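Local coordinates for protein putative rubredoxin reductase (Rhodopseudomonas palustris, PDB 3FG2) that probably passes electrons from NADH through its bound FAD to a ferredoxin serving the cytochrome P450 CYP199A2, at residues 14-19 and 301-306; 259-264 and 280-285; 293-298 and 312-317; 328-333 and 369-374. One frame throughout, in Å; residues are numbered along the deposited sequence.

Interactions 1, 2 and 3 form one group around helix 293-306, with centres about 10 Å apart for 1 and 3 and for 2 and 3, and about 17 Å for 1 and 2. Interactions 1 and 3 share that helix, and their segments alternate along the chain. Interaction 2 falls between the two segments of interaction 1 and touches both neighbours, through Arg306 with Gln262 and through the Arg283-Asp315 salt bridge. Interaction 4 comes last, within the C-terminal reductase region, its centre about 19 Å from that of interaction 3; Tyr317 packs on Val332 and Gly333 there. The contacts thus run from the FAD-binding Rossmann fold to the C-terminal sheet.

Interaction 1. Residues 14-19 and 301-306; sequences FQVAVS and RCVAAR
Ser19 and Ala304 meet where the two helices come closest, their CB atoms 3.5 Å apart, tighter than usual van der Waals contact. Both CA-CB bonds point at the opposing helix, and such small side chains allow the axes of the two short segments to approach to 8.3 Å at a crossing angle of -34°. On one flank of this point the valines meet obliquely: Val16 CG2, the branch anti to its backbone N, lies 4.0 Å from CG1 of Val303. On the other, Gln15 bends at its second torsion and carries its amide up to the guanidinium of Arg301, whose chain runs extended from CG to NE. There Gln15 OE1 is 3.2 Å from Arg301 NH1, with the two flat groups turned 39° against each other. Ser19 OG sits beside its backbone N (chi1 -68°), which turns the hydroxyl back along its helix to donate to Gln15 O at 3.1 Å, from above the carbonyl plane. That carbonyl also accepts from Ser19 N. Helix 11-22 begins within a glycine-rich GxGxxG-like turn, consistent with a Rossmann-type FAD-binding fold, and Val16 packs on Ile6 of strand 4-7. The chemistry is graded: the valine methyls, Ala304 CB and the Ser19 methylene make the buried part, while the long polar chains of Gln15 and Arg301 close the side nearer solvent, and the Ser19 hydroxyl is satisfied within its own helix.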
# COMPACT_ATOMS: atom_id res chain seq x y z
N PHE A 14 1.29 -2.09 14.42
CA PHE A 14 0.45 -3.00 15.18
C PHE A 14 1.01 -4.42 15.18
O PHE A 14 1.06 -5.08 16.22
CB PHE A 14 -0.97 -3.01 14.59
CG PHE A 14 -1.83 -4.11 15.13
CD1 PHE A 14 -2.35 -4.04 16.42
CD2 PHE A 14 -2.12 -5.23 14.36
CE1 PHE A 14 -3.14 -5.07 16.93
CE2 PHE A 14 -2.91 -6.27 14.85
CZ PHE A 14 -3.43 -6.19 16.14
N GLN A 15 1.44 -4.89 14.01
CA GLN A 15 1.98 -6.24 13.88
C GLN A 15 3.26 -6.49 14.68
O GLN A 15 3.42 -7.55 15.28
CB GLN A 15 2.23 -6.57 12.41
CG GLN A 15 2.60 -8.03 12.17
CD GLN A 15 1.51 -8.98 12.64
OE1 GLN A 15 1.75 -9.88 13.45
NE2 GLN A 15 0.30 -8.80 12.11
N VAL A 16 4.18 -5.53 14.68
CA VAL A 16 5.41 -5.73 15.43
C VAL A 16 5.10 -5.79 16.93
O VAL A 16 5.70 -6.56 17.68
CB VAL A 16 6.44 -4.61 15.16
CG1 VAL A 16 5.94 -3.29 15.71
CG2 VAL A 16 7.77 -4.97 15.78
N ALA A 17 4.13 -4.99 17.37
CA ALA A 17 3.74 -4.99 18.77
C ALA A 17 3.23 -6.38 19.13
O ALA A 17 3.70 -7.01 20.08
CB ALA A 17 2.65 -3.95 19.02
N VAL A 18 2.27 -6.85 18.34
CA VAL A 18 1.68 -8.16 18.56
C VAL A 18 2.69 -9.29 18.46
O VAL A 18 2.78 -10.12 19.36
CB VAL A 18 0.53 -8.40 17.56
CG1 VAL A 18 0.11 -9.86 17.58
CG2 VAL A 18 -0.64 -7.50 17.91
N SER A 19 3.47 -9.32 17.38
CA SER A 19 4.46 -10.37 17.18
C SER A 19 5.51 -10.35 18.28
O SER A 19 6.09 -11.39 18.62
CB SER A 19 5.14 -10.22 15.83
OG SER A 19 4.23 -10.48 14.78
N ARG A 301 7.28 -9.14 11.62
CA ARG A 301 7.66 -10.43 12.18
C ARG A 301 9.18 -10.55 12.28
O ARG A 301 9.72 -11.01 13.29
CB ARG A 301 7.10 -11.57 11.31
CG ARG A 301 5.60 -11.83 11.50
CD ARG A 301 5.10 -12.87 10.49
NE ARG A 301 3.86 -13.52 10.92
CZ ARG A 301 2.70 -12.90 11.09
NH1 ARG A 301 2.59 -11.60 10.85
NH2 ARG A 301 1.64 -13.59 11.49
N CYS A 302 9.87 -10.13 11.22
CA CYS A 302 11.33 -10.19 11.18
C CYS A 302 11.99 -9.43 12.33
O CYS A 302 12.96 -9.91 12.93
CB CYS A 302 11.83 -9.63 9.85
SG CYS A 302 13.62 -9.66 9.71
N VAL A 303 11.47 -8.24 12.62
CA VAL A 303 11.99 -7.41 13.70
C VAL A 303 11.65 -8.03 15.05
O VAL A 303 12.51 -8.11 15.93
CB VAL A 303 11.42 -5.98 13.63
CG1 VAL A 303 11.72 -5.23 14.93
CG2 VAL A 303 12.04 -5.25 12.46
N ALA A 304 10.40 -8.45 15.21
CA ALA A 304 9.97 -9.06 16.46
C ALA A 304 10.84 -10.28 16.76
O ALA A 304 11.23 -10.52 17.90
CB ALA A 304 8.52 -9.49 16.36
N ALA A 305 11.16 -11.04 15.71
CA ALA A 305 11.98 -12.23 15.87
C ALA A 305 13.39 -11.85 16.29
O ALA A 305 14.02 -12.55 17.09
CB ALA A 305 12.02 -13.00 14.56
N ARG A 306 13.89 -10.74 15.77
CA ARG A 306 15.24 -10.28 16.10
C ARG A 306 15.32 -9.80 17.54
O ARG A 306 16.14 -10.27 18.32
CB ARG A 306 15.65 -9.15 15.16
CG ARG A 306 17.15 -8.85 15.16
CD ARG A 306 17.44 -7.59 14.38
NE ARG A 306 17.04 -6.42 15.14
CZ ARG A 306 16.45 -5.35 14.63
NH1 ARG A 306 16.18 -5.29 13.34
NH2 ARG A 306 16.14 -4.33 15.43

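Interaction 2. Residues 259-264 and 280-285; sequences VDQQLL and ESVRFG
Gln261 lies against both Glu280 and Val282, and this is the tight part of the contact. Its CG comes 3.5 Å from Glu280 CD, so that methylene meets carboxylate carbon, the amide and carboxylate planes standing 58° apart. Farther out, the extended Gln261 chain crosses Val282 at about a right angle, and its OE1 approaches Val282 CG1 to 3.1 Å. Glu280 reaches along the turn: with CG anti to the backbone N (chi1 179°) and the chain straight beyond, OE2 comes to 3.7 Å from Asp260 CA. Polar pairing is sparse: the main chains are joined by Glu280 N to Val259 O at 3.3 Å, weak because the N-H...O angle is only 123°. The exposed Val282 and the partly exposed ends of Gln261 and Glu280 form the solvent side, where the acceptors Gln261 OE1 and Glu280 OE1 stand 3.5 Å apart and do not bond. Asp260 directs its carboxylate into its own loop, where OD1 receives Gln262 N at 2.9 Å, an Asx turn, and Leu264 N at 3.1 Å, the two from opposite faces of the carboxylate plane. The type I turn from Asp260 to Leu263 follows strand 257-259, which pairs in parallel with strand 277-281; from this turn the Leu263 side chain packs on helix 293-306 and on Phe279, while its backbone bonds to Ala272 of strand 270-272 and that of Gln261 to Tyr314.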
# COMPACT_ATOMS: atom_id res chain seq x y z
N VAL A 259 17.67 1.02 5.83
CA VAL A 259 17.93 -0.05 6.79
C VAL A 259 18.64 -1.21 6.08
O VAL A 259 18.53 -1.37 4.87
CB VAL A 259 16.61 -0.55 7.43
CG1 VAL A 259 15.93 0.57 8.20
CG2 VAL A 259 15.67 -1.08 6.36
N ASP A 260 19.39 -2.02 6.84
CA ASP A 260 20.11 -3.15 6.26
C ASP A 260 19.24 -4.41 6.16
O ASP A 260 18.02 -4.34 6.31
CB ASP A 260 21.38 -3.46 7.05
CG ASP A 260 21.11 -3.81 8.51
OD1 ASP A 260 19.96 -4.15 8.86
OD2 ASP A 260 22.07 -3.74 9.32
N GLN A 261 19.87 -5.56 5.91
CA GLN A 261 19.15 -6.82 5.78
C GLN A 261 18.26 -7.15 6.97
O GLN A 261 17.25 -7.84 6.84
CB GLN A 261 20.14 -7.97 5.58
CG GLN A 261 20.93 -7.90 4.30
CD GLN A 261 21.99 -8.99 4.21
OE1 GLN A 261 22.71 -9.08 3.21
NE2 GLN A 261 22.10 -9.81 5.25
N GLN A 262 18.64 -6.66 8.15
CA GLN A 262 17.86 -6.94 9.34
C GLN A 262 16.92 -5.82 9.72
O GLN A 262 16.38 -5.80 10.83
CB GLN A 262 18.80 -7.28 10.50
CG GLN A 262 19.35 -8.70 10.41
CD GLN A 262 20.50 -8.95 11.37
OE1 GLN A 262 20.49 -8.49 12.51
NE2 GLN A 262 21.50 -9.69 10.90
N LEU A 263 16.71 -4.90 8.78
CA LEU A 263 15.81 -3.77 8.97
C LEU A 263 16.27 -2.82 10.08
O LEU A 263 15.46 -2.21 10.77
CB LEU A 263 14.39 -4.28 9.25
CG LEU A 263 13.98 -5.39 8.26
CD1 LEU A 263 12.59 -5.92 8.57
CD2 LEU A 263 14.05 -4.85 6.85
N LEU A 264 17.59 -2.71 10.22
CA LEU A 264 18.20 -1.84 11.22
C LEU A 264 18.80 -0.62 10.54
O LEU A 264 19.42 -0.74 9.48
CB LEU A 264 19.32 -2.58 11.97
CG LEU A 264 18.91 -3.52 13.10
CD1 LEU A 264 20.08 -4.43 13.48
CD2 LEU A 264 18.45 -2.69 14.30
N GLU A 280 17.48 -3.43 2.52
CA GLU A 280 18.41 -4.17 1.69
C GLU A 280 17.81 -5.56 1.52
O GLU A 280 17.53 -6.23 2.50
CB GLU A 280 19.76 -4.25 2.41
CG GLU A 280 20.83 -5.03 1.66
CD GLU A 280 22.13 -5.15 2.43
OE1 GLU A 280 23.04 -5.86 1.94
OE2 GLU A 280 22.26 -4.53 3.52
N SER A 281 17.61 -5.98 0.27
CA SER A 281 17.03 -7.30 -0.02
C SER A 281 18.04 -8.35 -0.49
O SER A 281 18.52 -8.30 -1.63
CB SER A 281 15.93 -7.15 -1.08
OG SER A 281 15.46 -8.42 -1.51
N VAL A 282 18.36 -9.31 0.38
CA VAL A 282 19.30 -10.37 0.02
C VAL A 282 18.81 -11.12 -1.21
O VAL A 282 19.56 -11.36 -2.15
CB VAL A 282 19.49 -11.42 1.15
CG1 VAL A 282 20.40 -10.87 2.23
CG2 VAL A 282 18.13 -11.81 1.73
N ARG A 283 17.53 -11.50 -1.19
CA ARG A 283 16.96 -12.24 -2.30
C ARG A 283 17.08 -11.52 -3.64
O ARG A 283 17.54 -12.10 -4.63
CB ARG A 283 15.49 -12.55 -2.01
CG ARG A 283 14.78 -13.28 -3.14
CD ARG A 283 13.33 -13.54 -2.77
NE ARG A 283 13.21 -14.52 -1.70
CZ ARG A 283 13.46 -15.82 -1.85
NH1 ARG A 283 13.85 -16.29 -3.03
NH2 ARG A 283 13.32 -16.65 -0.82
N PHE A 284 16.68 -10.25 -3.69
CA PHE A 284 16.74 -9.51 -4.95
C PHE A 284 18.01 -8.72 -5.20
O PHE A 284 18.16 -8.11 -6.25
CB PHE A 284 15.52 -8.60 -5.06
CG PHE A 284 14.22 -9.34 -4.96
CD1 PHE A 284 13.43 -9.23 -3.82
CD2 PHE A 284 13.82 -10.20 -5.98
CE1 PHE A 284 12.27 -9.98 -3.69
CE2 PHE A 284 12.65 -10.95 -5.86
CZ PHE A 284 11.87 -10.84 -4.71
N GLY A 285 18.92 -8.75 -4.23
CA GLY A 285 20.18 -8.05 -4.39
C GLY A 285 20.08 -6.56 -4.69
O GLY A 285 20.77 -6.05 -5.57

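Interaction 3. Residues 293-298 and 312-317; sequences VQNATD and KPYDGY. With FAD (flavin-adenine dinucleotide), chain B.
Asp298, on the first turns of a helix, passes Gly316 of an irregular segment with their CA atoms 5.3 Å apart. The approach leaves no room for a side chain at Gly316, since a CB there would clash with Asp298 CB. Tyr314 brings its ring up to the helix, edge set against Asp298, whose CB lies in the ring plane and 3.6 Å from Tyr314 OH; Gly316 N rests over one face of the same ring, offset toward the rim. Gln294 has CG anti to the backbone N (chi1 165°) and then bends at chi2, which swings its amide along the helix. NE2 thereby donates to Asp298 OD2 at 2.7 Å, nearly straight at 170° and on the anti side of the carboxylate, while Gln294 CD lies 3.4 Å from Tyr317 O. Water 1 completes the link by donating to Asp298 OD2 (3.1 Å) and to Tyr317 O (2.8 Å). With Gln294 replaced by an alanine, Asp298 OD2 would probably lose its amide partner and a gap would open beside Tyr317 O. At the start of the helix Val293 N donates to FAD O2 at 3.2 Å, and Ala296 CB packs on FAD O5'. A helix whose N-terminus faces the flavin C2 carbonyl is typical of glutathione-reductase-type flavoproteins, where it probably helps to stabilise negative charge on the reduced pyrimidine ring.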
# COMPACT_ATOMS: atom_id res chain seq x y z
N VAL A 293 0.52 -4.95 2.55
CA VAL A 293 0.25 -5.49 3.87
C VAL A 293 1.24 -6.60 4.15
O VAL A 293 1.73 -6.76 5.27
CB VAL A 293 -1.18 -6.05 3.94
CG1 VAL A 293 -1.38 -6.80 5.24
CG2 VAL A 293 -2.18 -4.91 3.81
N GLN A 294 1.53 -7.37 3.11
CA GLN A 294 2.47 -8.48 3.22
C GLN A 294 3.80 -7.96 3.73
O GLN A 294 4.36 -8.48 4.70
CB GLN A 294 2.64 -9.14 1.85
CG GLN A 294 3.84 -10.07 1.71
CD GLN A 294 5.13 -9.31 1.44
OE1 GLN A 294 5.17 -8.42 0.59
NE2 GLN A 294 6.19 -9.66 2.15
N ASN A 295 4.31 -6.92 3.07
CA ASN A 295 5.58 -6.34 3.46
C ASN A 295 5.58 -5.79 4.88
O ASN A 295 6.53 -5.99 5.63
CB ASN A 295 5.95 -5.22 2.48
CG ASN A 295 7.27 -4.58 2.82
OD1 ASN A 295 7.33 -3.43 3.27
ND2 ASN A 295 8.36 -5.33 2.62
N ALA A 296 4.52 -5.09 5.25
CA ALA A 296 4.42 -4.51 6.58
C ALA A 296 4.41 -5.63 7.62
O ALA A 296 5.10 -5.57 8.64
CB ALA A 296 3.14 -3.68 6.70
N THR A 297 3.62 -6.65 7.33
CA THR A 297 3.47 -7.79 8.22
C THR A 297 4.73 -8.62 8.37
O THR A 297 5.20 -8.84 9.48
CB THR A 297 2.31 -8.67 7.71
OG1 THR A 297 1.08 -7.93 7.78
CG2 THR A 297 2.18 -9.93 8.54
N ASP A 298 5.29 -9.09 7.26
CA ASP A 298 6.49 -9.92 7.32
C ASP A 298 7.66 -9.16 7.91
O ASP A 298 8.47 -9.72 8.66
CB ASP A 298 6.87 -10.46 5.94
CG ASP A 298 5.80 -11.36 5.35
OD1 ASP A 298 5.02 -11.98 6.11
OD2 ASP A 298 5.76 -11.46 4.10
N LYS A 312 17.66 -12.60 11.72
CA LYS A 312 17.83 -13.16 10.38
C LYS A 312 17.57 -12.12 9.30
O LYS A 312 16.87 -11.15 9.53
CB LYS A 312 16.87 -14.33 10.16
CG LYS A 312 17.27 -15.62 10.83
CD LYS A 312 16.27 -16.71 10.49
CE LYS A 312 16.82 -18.08 10.79
NZ LYS A 312 18.06 -18.35 10.01
N PRO A 313 18.14 -12.33 8.11
CA PRO A 313 17.94 -11.38 7.01
C PRO A 313 16.46 -11.39 6.62
O PRO A 313 15.85 -12.46 6.53
CB PRO A 313 18.81 -11.95 5.90
CG PRO A 313 19.92 -12.62 6.64
CD PRO A 313 19.18 -13.32 7.76
N TYR A 314 15.89 -10.22 6.40
CA TYR A 314 14.50 -10.12 6.00
C TYR A 314 14.31 -10.77 4.63
O TYR A 314 15.08 -10.50 3.70
CB TYR A 314 14.06 -8.65 5.92
CG TYR A 314 12.68 -8.51 5.35
CD1 TYR A 314 11.58 -8.99 6.05
CD2 TYR A 314 12.48 -7.97 4.07
CE1 TYR A 314 10.30 -8.95 5.50
CE2 TYR A 314 11.20 -7.93 3.51
CZ TYR A 314 10.11 -8.42 4.23
OH TYR A 314 8.84 -8.39 3.72
N ASP A 315 13.31 -11.64 4.50
CA ASP A 315 13.06 -12.30 3.22
C ASP A 315 11.57 -12.58 2.97
O ASP A 315 11.22 -13.59 2.36
CB ASP A 315 13.85 -13.61 3.13
CG ASP A 315 13.88 -14.19 1.70
OD1 ASP A 315 14.24 -15.37 1.55
OD2 ASP A 315 13.55 -13.46 0.73
N GLY A 316 10.70 -11.69 3.45
CA GLY A 316 9.29 -11.89 3.23
C GLY A 316 9.04 -11.83 1.73
O GLY A 316 9.30 -10.80 1.11
N TYR A 317 8.57 -12.92 1.13
CA TYR A 317 8.34 -12.90 -0.31
C TYR A 317 7.16 -11.99 -0.64
O TYR A 317 6.05 -12.17 -0.13
CB TYR A 317 8.07 -14.28 -0.87
CG TYR A 317 8.41 -14.32 -2.34
CD1 TYR A 317 9.72 -14.54 -2.76
CD2 TYR A 317 7.45 -14.03 -3.30
CE1 TYR A 317 10.07 -14.46 -4.11
CE2 TYR A 317 7.78 -13.95 -4.66
CZ TYR A 317 9.10 -14.17 -5.05
OH TYR A 317 9.43 -14.13 -6.38
PA FAD B . 0.42 2.55 7.56
O1A FAD B . 0.21 3.71 6.65
O2A FAD B . -0.53 1.59 7.70
O5B FAD B . 0.41 3.27 8.91
C5B FAD B . 1.30 4.38 9.27
C4B FAD B . 0.70 4.94 10.58
O4B FAD B . 1.77 5.73 11.23
C3B FAD B . -0.49 5.90 10.41
O3B FAD B . -1.59 5.67 11.23
C2B FAD B . 0.18 7.24 10.53
O2B FAD B . -0.70 8.28 10.82
C1B FAD B . 1.13 6.98 11.66
N9A FAD B . 2.27 7.89 11.81
C8A FAD B . 2.99 8.49 10.80
N7A FAD B . 3.96 9.27 11.26
C5A FAD B . 3.88 9.19 12.62
C6A FAD B . 4.67 9.82 13.70
N6A FAD B . 5.67 10.65 13.50
N1A FAD B . 4.28 9.48 14.98
C2A FAD B . 3.24 8.62 15.23
N3A FAD B . 2.46 8.01 14.31
C4A FAD B . 2.82 8.32 13.01
N1 FAD B . -1.94 -3.34 0.41
C2 FAD B . -2.23 -4.58 0.02
O2 FAD B . -1.41 -5.45 0.05
N3 FAD B . -3.53 -4.94 -0.46
C4 FAD B . -4.56 -4.02 -0.53
O4 FAD B . -5.65 -4.36 -0.94
C4X FAD B . -4.25 -2.65 -0.10
N5 FAD B . -5.22 -1.71 -0.13
C5X FAD B . -4.91 -0.43 0.29
C6 FAD B . -5.94 0.55 0.26
C7 FAD B . -5.72 1.85 0.67
C7M FAD B . -6.86 2.85 0.61
C8 FAD B . -4.40 2.25 1.15
C8M FAD B . -4.09 3.65 1.62
C9 FAD B . -3.36 1.29 1.19
C9A FAD B . -3.61 -0.04 0.77
N10 FAD B . -2.59 -1.09 0.79
C10 FAD B . -2.89 -2.36 0.38
C1' FAD B . -1.24 -0.71 1.28
C2' FAD B . -1.13 -0.98 2.81
O2' FAD B . -2.18 -0.29 3.46
C3' FAD B . 0.23 -0.49 3.27
O3' FAD B . 1.25 -1.23 2.62
C4' FAD B . 0.36 -0.67 4.78
O4' FAD B . -0.68 0.08 5.47
C5' FAD B . 1.71 -0.16 5.20
O5' FAD B . 1.79 -0.32 6.77
P FAD B . 2.55 0.69 7.58
O1P FAD B . 2.40 0.13 9.02
O2P FAD B . 3.87 0.88 7.16
O3P FAD B . 1.91 2.00 7.48
O HOH W 1 5.50 -13.80 2.11

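Interaction 4. Residues 328-333 and 369-374; sequences KLQIVG and NRAADH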
# COMPACT_ATOMS: atom_id res chain seq x y z
N LYS A 328 -10.91 -9.63 -9.13
CA LYS A 328 -9.88 -9.73 -8.10
C LYS A 328 -8.54 -9.89 -8.80
O LYS A 328 -8.40 -10.72 -9.70
CB LYS A 328 -10.13 -10.93 -7.20
CG LYS A 328 -8.91 -11.35 -6.37
CD LYS A 328 -8.65 -10.43 -5.17
CE LYS A 328 -9.55 -10.81 -3.99
NZ LYS A 328 -9.27 -9.99 -2.77
N LEU A 329 -7.56 -9.10 -8.38
CA LEU A 329 -6.22 -9.15 -8.96
C LEU A 329 -5.25 -9.58 -7.87
O LEU A 329 -5.21 -8.97 -6.80
CB LEU A 329 -5.80 -7.78 -9.48
CG LEU A 329 -4.69 -7.64 -10.54
CD1 LEU A 329 -3.99 -6.30 -10.35
CD2 LEU A 329 -3.69 -8.75 -10.46
N GLN A 330 -4.49 -10.62 -8.14
CA GLN A 330 -3.50 -11.08 -7.19
C GLN A 330 -2.15 -11.13 -7.89
O GLN A 330 -2.03 -11.63 -9.01
CB GLN A 330 -3.86 -12.47 -6.66
CG GLN A 330 -5.04 -12.46 -5.72
CD GLN A 330 -5.51 -13.86 -5.42
OE1 GLN A 330 -5.92 -14.59 -6.31
NE2 GLN A 330 -5.43 -14.25 -4.15
N ILE A 331 -1.13 -10.61 -7.22
CA ILE A 331 0.21 -10.59 -7.79
C ILE A 331 1.17 -11.19 -6.80
O ILE A 331 1.13 -10.85 -5.62
CB ILE A 331 0.70 -9.16 -8.06
CG1 ILE A 331 -0.32 -8.39 -8.90
CG2 ILE A 331 2.04 -9.21 -8.78
CD1 ILE A 331 0.05 -6.92 -9.11
N VAL A 332 2.03 -12.09 -7.26
CA VAL A 332 3.05 -12.66 -6.40
C VAL A 332 4.38 -12.51 -7.13
O VAL A 332 4.53 -12.97 -8.28
CB VAL A 332 2.79 -14.16 -6.08
CG1 VAL A 332 2.70 -14.98 -7.36
CG2 VAL A 332 3.92 -14.68 -5.19
N GLY A 333 5.33 -11.84 -6.48
CA GLY A 333 6.63 -11.61 -7.08
C GLY A 333 6.76 -10.20 -7.64
O GLY A 333 5.78 -9.47 -7.71
N ASN A 369 -8.96 -13.13 -11.04
CA ASN A 369 -9.99 -14.11 -10.67
C ASN A 369 -9.51 -15.54 -10.91
O ASN A 369 -10.21 -16.35 -11.51
CB ASN A 369 -11.27 -13.87 -11.47
CG ASN A 369 -11.76 -12.44 -11.39
OD1 ASN A 369 -11.88 -11.86 -10.30
ND2 ASN A 369 -12.06 -11.86 -12.56
N ARG A 370 -8.30 -15.85 -10.44
CA ARG A 370 -7.73 -17.18 -10.63
C ARG A 370 -6.82 -17.50 -9.45
O ARG A 370 -5.60 -17.54 -9.59
CB ARG A 370 -6.93 -17.20 -11.93
CG ARG A 370 -6.90 -18.53 -12.65
CD ARG A 370 -6.18 -18.39 -13.97
NE ARG A 370 -6.73 -19.27 -14.99
CZ ARG A 370 -6.41 -20.55 -15.14
NH1 ARG A 370 -5.52 -21.13 -14.34
NH2 ARG A 370 -6.98 -21.26 -16.10
N ALA A 371 -7.43 -17.73 -8.29
CA ALA A 371 -6.69 -18.03 -7.07
C ALA A 371 -5.71 -19.20 -7.14
O ALA A 371 -4.68 -19.19 -6.45
CB ALA A 371 -7.68 -18.26 -5.92
N ALA A 372 -6.01 -20.20 -7.95
CA ALA A 372 -5.13 -21.36 -8.07
C ALA A 372 -3.75 -21.02 -8.61
O ALA A 372 -2.76 -21.57 -8.16
CB ALA A 372 -5.79 -22.44 -8.94
N ASP A 373 -3.69 -20.12 -9.59
CA ASP A 373 -2.39 -19.74 -10.15
C ASP A 373 -1.57 -18.96 -9.12
O ASP A 373 -0.34 -19.07 -9.08
CB ASP A 373 -2.58 -18.92 -11.43
CG ASP A 373 -3.08 -19.77 -12.61
OD1 ASP A 373 -3.19 -21.00 -12.45
OD2 ASP A 373 -3.35 -19.21 -13.69
N HIS A 374 -2.25 -18.18 -8.29
CA HIS A 374 -1.59 -17.39 -7.26
C HIS A 374 -0.95 -18.29 -6.21
O HIS A 374 0.17 -18.05 -5.75
CB HIS A 374 -2.58 -16.44 -6.59
CG HIS A 374 -1.96 -15.52 -5.59
ND1 HIS A 374 -1.04 -14.55 -5.95
CD2 HIS A 374 -2.10 -15.43 -4.25
CE1 HIS A 374 -0.64 -13.91 -4.86
NE2 HIS A 374 -1.27 -14.42 -3.82
O HOH W 2 -6.77 -13.87 -8.77
O HOH W 3 -0.76 -14.72 -8.77
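In the C-terminal reductase domain, helix 371-380 packs on the antiparallel sheet, and this contact joins its first turn and lead-in residues to strand 327-333. Lys328 and Asn369 are joined by two hydrogen bonds: Asn369 N donates to Lys328 O at 2.8 Å in the carbonyl plane, and Lys328 N donates to Asn369 OD1 at 2.7 Å from above the amide carbonyl plane. The side-chain oxygen takes a strand N-H just where strand 361-368 has ended. Farther along, His374 carries its ring anti to the backbone N (chi1 -176°) and lays it across Gln330. Gln330 CB stands over one ring face in a CH-pi contact, 3.8 Å from the centroid and 21° off the normal, and the amide is stacked on the ring with the planes 27° apart. Val332 CB touches His374 CE1 at 3.6 Å, while Ile331 O lies at the ring edge. Water 2 donates to Gln330 OE1 (2.7 Å) and accepts from Arg370 N (3.0 Å); water 3 lies 2.8 Å from His374 ND1 and bonds weakly to Gln330 O. A leucine in place of His374 would probably leave water 3 and Arg378, which bonds to NE2, without their ring partners, and remove the ring on which the Gln330 amide stacks. The imidazole thus offers the strand a flat pi face for the Gln330 methylene and amide while water and Arg378 satisfy its two nitrogens.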